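Side-chain contacts in isocitrate dehydrogenase [NAD] subunit 2, mitochondrial (Saccharomyces cerevisiae, PDB 3BLX), which catalyses, as part of an octamer with subunit 1, the NAD-dependent oxidative decarboxylation of isocitrate to 2-oxoglutarate in the citric acid cycle and also binds RNA: residues G20-S25 with M309-H314; K42-S45 with P50-W53. All coordinates share one frame; numbering follows the deposited sequence.

Contact 1. Residues G20-S25 with M309-H314; sequences GKYTVS and MGLTNH
Tyr22 and Val24 both point toward Met309 and Leu311, at the junction between helices 296-309 and 312-326. The inner half of the contact is Val24 against Met309. The methyl CG2 of Val24 lies 4.0 Å from the sulfur SD of Met309, and the two side chains cross at a slant. In Met309, CG anti to the carbonyl carbon and an extended chi2 (-177°) carry SD to the valine; the bend at chi3 only turns CE. Val24 is buried, and Met305 of helix 296-309, Val82 and Trp53 also pack on it; Met309 touches Ile51 and Tyr11 besides. This end is accordingly the more densely surrounded one.

Tyr22 and Leu311 form the outer side, where both residues remain partly exposed. Ring atom CE1 of Tyr22 comes within 3.9 Å of the methyl CD2 of Leu311, the two side chains sliding past each other in opposite directions. The methyl sits obliquely to the ring, and the tyrosine OH makes no hydrogen bond to the helix junction. Pro15 lies against the same tyrosine, and Leu306 backs Leu311.

The junction itself is a sharp one. Gly310 leaves the helix with positive phi, and Leu311, centre of an inverse gamma turn, takes the N-cap position of helix 312-326. Across this turn Thr312 OG1 donates to Gly310 O at 3.2 Å, approaching from above the carbonyl plane.

No hydrogen bond or charge pair links the two segments. With 161 Å² buried, their attachment rests on apolar contact, a chemistry that fixes proximity more than direction.

Contact 2. Residues K42-S45 with P50-W53; sequences KIFS and PIEW
With chi1 at -99°, Phe44 of helix 33-45 lays its ring against both Ile51 and Trp53 of the following segment. Trp53 answers with CG anti to its carbonyl carbon, chi1 -54°, and this carries the six-membered part of the indole back toward the helix although its CB does not aim there.

The two aromatic side chains cross at about a right angle, but their rings are inclined by only 36°, with centroids 5.4 Å apart. Contact runs along one side of the phenyl ring: CD2 of Phe44 lies 3.4 Å from CZ2 of Trp53, and CH2 of the indole adjoins both CD2 and CE2.

Ile51 comes at the same ring from another direction. Its methyl CD1 stands at the phenyl edge, near the ring plane, 3.5 Å from Phe44 CE2. The other branch of the isoleucine serves the tryptophan: CG2 lies over one face of the indole, 3.6 Å above its plane and toward the rim. One isoleucine thus bridges the two rings, a methyl to each. Replacing Phe44 by an alanine would probably open a gap beside Ile51 CD1 and leave the six-membered ring of Trp53 without its support from the helix.

Four residues lie between Ser45 and Pro50, and the contact folds the end of helix 33-45 against strand 51-52 within the beta-alpha-beta unit begun by strand 22-23. Ser302 and Leu306 of helix 296-309 and Ile318 of helix 312-326 also pack on Phe44, while Phe26 meets Trp53 edge-to-face; the ring of Phe44 is thereby enclosed between the small parallel sheet and two later helices.

Overall arrangement
Both contacts use the two-stranded parallel sheet, contact 1 through strand 22-23 and contact 2 through strand 51-52, and their centres lie about 9 Å apart. Backbone pairing joins them, with Tyr22 N 2.6 Å from Pro50 O, and Val24 CG1 packs on Trp53 CZ3 at 3.4 Å. Contact 2 is local and buried, an aromatic and aliphatic cluster inside one beta-alpha-beta unit; contact 1 is partly buried and spans 284 residues, bringing the start of the chain to a late helix junction through sulfur, aliphatic and tyrosine groups. Helix 296-309 borders both, Leu306 touching Phe44, Ile51 and Leu311. Both lie away from the residues thought to bind substrate and metal.

Contact 1. Residues G20-S25 with M309-H314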
ATOM      1  N   GLY B  20      24.814 -56.811 -40.074  1.00114.85           N
ATOM      2  CA  GLY B  20      25.264 -55.935 -41.145  1.00104.65           C
ATOM      3  C   GLY B  20      24.390 -54.696 -41.201  1.00112.83           C
ATOM      4  O   GLY B  20      24.258 -54.051 -42.241  1.00 88.31           O
ATOM      5  N   LYS B  21      23.784 -54.382 -40.059  1.00113.69           N
ATOM      6  CA  LYS B  21      22.850 -53.274 -39.938  1.00 91.37           C
ATOM      7  C   LYS B  21      23.300 -52.327 -38.830  1.00104.60           C
ATOM      8  O   LYS B  21      23.603 -52.765 -37.719  1.00106.94           O
ATOM      9  CB  LYS B  21      21.452 -53.801 -39.607  1.00 92.92           C
ATOM     10  CG  LYS B  21      20.704 -54.439 -40.767  1.00 89.19           C
ATOM     11  CD  LYS B  21      19.232 -54.646 -40.412  1.00 95.26           C
ATOM     12  CE  LYS B  21      18.387 -54.925 -41.652  1.00105.68           C
ATOM     13  NZ  LYS B  21      16.917 -54.766 -41.418  1.00 88.81           N
ATOM     14  N   TYR B  22      23.337 -51.032 -39.138  1.00100.96           N
ATOM     15  CA  TYR B  22      23.694 -50.001 -38.162  1.00 91.59           C
ATOM     16  C   TYR B  22      22.645 -49.869 -37.058  1.00 94.50           C
ATOM     17  O   TYR B  22      21.440 -49.897 -37.326  1.00 92.24           O
ATOM     18  CB  TYR B  22      23.845 -48.649 -38.857  1.00 81.61           C
ATOM     19  CG  TYR B  22      25.018 -48.552 -39.793  1.00 81.92           C
ATOM     20  CD1 TYR B  22      24.852 -48.703 -41.170  1.00 84.31           C
ATOM     21  CD2 TYR B  22      26.290 -48.294 -39.309  1.00 82.10           C
ATOM     22  CE1 TYR B  22      25.923 -48.607 -42.030  1.00 80.30           C
ATOM     23  CE2 TYR B  22      27.368 -48.198 -40.162  1.00 88.52           C
ATOM     24  CZ  TYR B  22      27.181 -48.358 -41.519  1.00 89.94           C
ATOM     25  OH  TYR B  22      28.257 -48.259 -42.368  1.00 90.42           O
ATOM     26  N   THR B  23      23.107 -49.716 -35.820  1.00 76.83           N
ATOM     27  CA  THR B  23      22.213 -49.465 -34.693  1.00 87.57           C
ATOM     28  C   THR B  23      21.885 -47.972 -34.556  1.00 90.07           C
ATOM     29  O   THR B  23      22.788 -47.134 -34.528  1.00 82.01           O
ATOM     30  CB  THR B  23      22.820 -49.984 -33.374  1.00 96.02           C
ATOM     31  OG1 THR B  23      24.250 -49.863 -33.422  1.00 88.63           O
ATOM     32  CG2 THR B  23      22.457 -51.441 -33.164  1.00 97.32           C
ATOM     33  N   VAL B  24      20.595 -47.650 -34.474  1.00 82.47           N
ATOM     34  CA  VAL B  24      20.118 -46.275 -34.326  1.00 66.90           C
ATOM     35  C   VAL B  24      19.022 -46.117 -33.247  1.00 73.09           C
ATOM     36  O   VAL B  24      17.925 -46.656 -33.390  1.00 71.40           O
ATOM     37  CB  VAL B  24      19.575 -45.750 -35.668  1.00 71.55           C
ATOM     38  CG1 VAL B  24      18.904 -44.400 -35.480  1.00 75.12           C
ATOM     39  CG2 VAL B  24      20.684 -45.659 -36.698  1.00 67.19           C
ATOM     40  N   SER B  25      19.312 -45.372 -32.179  1.00 71.07           N
ATOM     41  CA  SER B  25      18.332 -45.137 -31.117  1.00 62.67           C
ATOM     42  C   SER B  25      17.128 -44.420 -31.699  1.00 55.31           C
ATOM     43  O   SER B  25      17.252 -43.731 -32.697  1.00 57.55           O
ATOM     44  CB  SER B  25      18.946 -44.303 -29.998  1.00 51.73           C
ATOM     45  OG  SER B  25      20.080 -44.926 -29.431  1.00 54.00           O
ATOM     46  N   MET B 309      25.458 -40.259 -41.646  1.00 77.99           N
ATOM     47  CA  MET B 309      25.973 -41.605 -41.440  1.00 81.66           C
ATOM     48  C   MET B 309      26.771 -42.093 -42.647  1.00 92.46           C
ATOM     49  O   MET B 309      27.634 -42.961 -42.518  1.00 93.97           O
ATOM     50  CB  MET B 309      24.833 -42.572 -41.100  1.00 69.84           C
ATOM     51  CG  MET B 309      24.323 -42.433 -39.675  1.00 72.37           C
ATOM     52  SD  MET B 309      23.044 -43.616 -39.226  1.00 85.08           S
ATOM     53  CE  MET B 309      21.876 -43.332 -40.537  1.00 63.47           C
ATOM     54  N   GLY B 310      26.500 -41.528 -43.822  1.00 81.74           N
ATOM     55  CA  GLY B 310      27.227 -41.897 -45.026  1.00 79.19           C
ATOM     56  C   GLY B 310      26.384 -42.649 -46.043  1.00 85.19           C
ATOM     57  O   GLY B 310      26.804 -42.857 -47.177  1.00 83.73           O
ATOM     58  N   LEU B 311      25.191 -43.062 -45.628  1.00 73.51           N
ATOM     59  CA  LEU B 311      24.249 -43.732 -46.512  1.00 75.18           C
ATOM     60  C   LEU B 311      23.618 -42.742 -47.489  1.00 78.74           C
ATOM     61  O   LEU B 311      22.397 -42.586 -47.517  1.00 68.58           O
ATOM     62  CB  LEU B 311      23.160 -44.412 -45.691  1.00 71.67           C
ATOM     63  CG  LEU B 311      23.637 -45.156 -44.440  1.00 83.50           C
ATOM     64  CD1 LEU B 311      22.457 -45.787 -43.712  1.00100.07           C
ATOM     65  CD2 LEU B 311      24.682 -46.209 -44.775  1.00 79.70           C
ATOM     66  N   THR B 312      24.459 -42.089 -48.288  1.00 80.49           N
ATOM     67  CA  THR B 312      24.030 -41.083 -49.260  1.00 76.37           C
ATOM     68  C   THR B 312      23.026 -41.622 -50.286  1.00 90.84           C
ATOM     69  O   THR B 312      22.103 -40.909 -50.695  1.00 84.24           O
ATOM     70  CB  THR B 312      25.239 -40.504 -50.037  1.00 91.96           C
ATOM     71  OG1 THR B 312      26.357 -40.337 -49.156  1.00 78.34           O
ATOM     72  CG2 THR B 312      24.883 -39.161 -50.696  1.00 79.43           C
ATOM     73  N   ASN B 313      23.218 -42.871 -50.711  1.00 89.04           N
ATOM     74  CA  ASN B 313      22.358 -43.469 -51.728  1.00 98.31           C
ATOM     75  C   ASN B 313      20.935 -43.597 -51.214  1.00 98.22           C
ATOM     76  O   ASN B 313      19.967 -43.187 -51.871  1.00 83.96           O
ATOM     77  CB  ASN B 313      22.902 -44.833 -52.160  1.00106.59           C
ATOM     78  CG  ASN B 313      24.276 -44.736 -52.804  1.00113.30           C
ATOM     79  OD1 ASN B 313      24.543 -43.826 -53.598  1.00 96.26           O
ATOM     80  ND2 ASN B 313      25.157 -45.676 -52.468  1.00 96.58           N
ATOM     81  N   HIS B 314      20.817 -44.157 -50.019  1.00 89.82           N
ATOM     82  CA  HIS B 314      19.526 -44.275 -49.369  1.00 99.10           C
ATOM     83  C   HIS B 314      18.941 -42.886 -49.032  1.00 96.95           C
ATOM     84  O   HIS B 314      17.727 -42.671 -49.128  1.00 82.18           O
ATOM     85  CB  HIS B 314      19.645 -45.150 -48.115  1.00107.87           C
ATOM     86  CG  HIS B 314      20.118 -46.547 -48.386  1.00106.89           C
ATOM     87  ND1 HIS B 314      19.269 -47.556 -48.789  1.00101.08           N
ATOM     88  CD2 HIS B 314      21.347 -47.106 -48.292  1.00103.94           C
ATOM     89  CE1 HIS B 314      19.957 -48.673 -48.939  1.00107.93           C
ATOM     90  NE2 HIS B 314      21.221 -48.427 -48.644  1.00102.19           N
TER

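Contact 2. Residues K42-S45 with P50-W53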
ATOM      1  N   LYS B  42       8.469 -47.960 -41.741  1.00 83.35           N
ATOM      2  CA  LYS B  42       7.881 -48.602 -42.918  1.00 73.34           C
ATOM      3  C   LYS B  42       8.520 -48.148 -44.235  1.00 89.02           C
ATOM      4  O   LYS B  42       8.471 -48.859 -45.242  1.00 85.41           O
ATOM      5  CB  LYS B  42       6.367 -48.349 -42.974  1.00 69.51           C
ATOM      6  CG  LYS B  42       5.550 -49.065 -41.896  1.00 95.67           C
ATOM      7  CD  LYS B  42       4.035 -48.915 -42.125  1.00 91.41           C
ATOM      8  CE  LYS B  42       3.238 -49.668 -41.069  1.00 93.44           C
ATOM      9  NZ  LYS B  42       1.772 -49.562 -41.311  1.00 80.76           N
ATOM     10  N   ILE B  43       9.096 -46.950 -44.226  1.00 89.36           N
ATOM     11  CA  ILE B  43       9.759 -46.395 -45.400  1.00 66.97           C
ATOM     12  C   ILE B  43      11.245 -46.721 -45.361  1.00 77.76           C
ATOM     13  O   ILE B  43      11.924 -46.682 -46.378  1.00 74.73           O
ATOM     14  CB  ILE B  43       9.558 -44.879 -45.474  1.00 59.07           C
ATOM     15  CG1 ILE B  43       8.071 -44.550 -45.561  1.00 75.23           C
ATOM     16  CG2 ILE B  43      10.257 -44.287 -46.658  1.00 47.71           C
ATOM     17  CD1 ILE B  43       7.792 -43.104 -45.922  1.00 58.03           C
ATOM     18  N   PHE B  44      11.750 -47.058 -44.183  1.00 80.08           N
ATOM     19  CA  PHE B  44      13.152 -47.426 -44.041  1.00 88.32           C
ATOM     20  C   PHE B  44      13.312 -48.916 -44.325  1.00 98.83           C
ATOM     21  O   PHE B  44      14.340 -49.357 -44.849  1.00 92.84           O
ATOM     22  CB  PHE B  44      13.685 -47.056 -42.644  1.00 94.91           C
ATOM     23  CG  PHE B  44      14.470 -45.754 -42.604  1.00 84.16           C
ATOM     24  CD1 PHE B  44      13.998 -44.614 -43.238  1.00 77.88           C
ATOM     25  CD2 PHE B  44      15.671 -45.670 -41.919  1.00 86.13           C
ATOM     26  CE1 PHE B  44      14.714 -43.430 -43.200  1.00 46.26           C
ATOM     27  CE2 PHE B  44      16.383 -44.484 -41.881  1.00 63.77           C
ATOM     28  CZ  PHE B  44      15.901 -43.370 -42.527  1.00 53.34           C
ATOM     29  N   SER B  45      12.279 -49.686 -43.987  1.00103.85           N
ATOM     30  CA  SER B  45      12.252 -51.112 -44.303  1.00103.96           C
ATOM     31  C   SER B  45      11.977 -51.302 -45.797  1.00 99.78           C
ATOM     32  O   SER B  45      12.672 -52.065 -46.472  1.00 94.92           O
ATOM     33  CB  SER B  45      11.198 -51.842 -43.460  1.00 88.54           C
ATOM     34  OG  SER B  45      11.352 -53.254 -43.535  1.00100.13           O
ATOM     35  N   PRO B  50      20.186 -50.247 -44.117  1.00 82.45           N
ATOM     36  CA  PRO B  50      20.994 -50.967 -43.116  1.00 84.25           C
ATOM     37  C   PRO B  50      20.819 -50.472 -41.678  1.00 83.82           C
ATOM     38  O   PRO B  50      21.807 -50.119 -41.045  1.00 82.43           O
ATOM     39  CB  PRO B  50      22.433 -50.682 -43.557  1.00 75.67           C
ATOM     40  CG  PRO B  50      22.327 -50.196 -44.968  1.00 82.46           C
ATOM     41  CD  PRO B  50      21.016 -49.522 -45.090  1.00 80.82           C
ATOM     42  N   ILE B  51      19.594 -50.470 -41.165  1.00 79.53           N
ATOM     43  CA  ILE B  51      19.322 -49.894 -39.851  1.00 90.90           C
ATOM     44  C   ILE B  51      18.338 -50.719 -39.014  1.00 89.16           C
ATOM     45  O   ILE B  51      17.252 -51.084 -39.477  1.00 73.24           O
ATOM     46  CB  ILE B  51      18.799 -48.434 -39.982  1.00 98.04           C
ATOM     47  CG1 ILE B  51      19.860 -47.538 -40.617  1.00 81.63           C
ATOM     48  CG2 ILE B  51      18.379 -47.871 -38.626  1.00 87.28           C
ATOM     49  CD1 ILE B  51      19.335 -46.211 -41.042  1.00 88.29           C
ATOM     50  N   GLU B  52      18.739 -51.012 -37.779  1.00 82.76           N
ATOM     51  CA  GLU B  52      17.857 -51.604 -36.785  1.00 90.43           C
ATOM     52  C   GLU B  52      17.631 -50.582 -35.667  1.00 95.05           C
ATOM     53  O   GLU B  52      18.581 -49.988 -35.154  1.00 80.07           O
ATOM     54  CB  GLU B  52      18.472 -52.891 -36.224  1.00 91.26           C
ATOM     55  CG  GLU B  52      19.842 -52.693 -35.594  1.00104.58           C
ATOM     56  CD  GLU B  52      20.511 -53.992 -35.193  1.00116.97           C
ATOM     57  OE1 GLU B  52      20.465 -54.968 -35.980  1.00121.46           O
ATOM     58  OE2 GLU B  52      21.095 -54.022 -34.090  1.00100.91           O
ATOM     59  N   TRP B  53      16.372 -50.379 -35.295  1.00 82.76           N
ATOM     60  CA  TRP B  53      16.023 -49.390 -34.286  1.00 77.84           C
ATOM     61  C   TRP B  53      16.305 -49.835 -32.849  1.00 73.31           C
ATOM     62  O   TRP B  53      16.952 -50.850 -32.627  1.00 83.97           O
ATOM     63  CB  TRP B  53      14.564 -49.014 -34.452  1.00 77.72           C
ATOM     64  CG  TRP B  53      14.253 -48.559 -35.851  1.00 96.09           C
ATOM     65  CD1 TRP B  53      13.391 -49.142 -36.735  1.00 96.65           C
ATOM     66  CD2 TRP B  53      14.815 -47.424 -36.532  1.00100.50           C
ATOM     67  NE1 TRP B  53      13.371 -48.437 -37.915  1.00 84.74           N
ATOM     68  CE2 TRP B  53      14.235 -47.380 -37.816  1.00 89.83           C
ATOM     69  CE3 TRP B  53      15.746 -46.435 -36.177  1.00 80.38           C
ATOM     70  CZ2 TRP B  53      14.549 -46.390 -38.740  1.00 84.24           C
ATOM     71  CZ3 TRP B  53      16.051 -45.455 -37.098  1.00 70.33           C
ATOM     72  CH2 TRP B  53      15.457 -45.439 -38.361  1.00 74.39           C
TER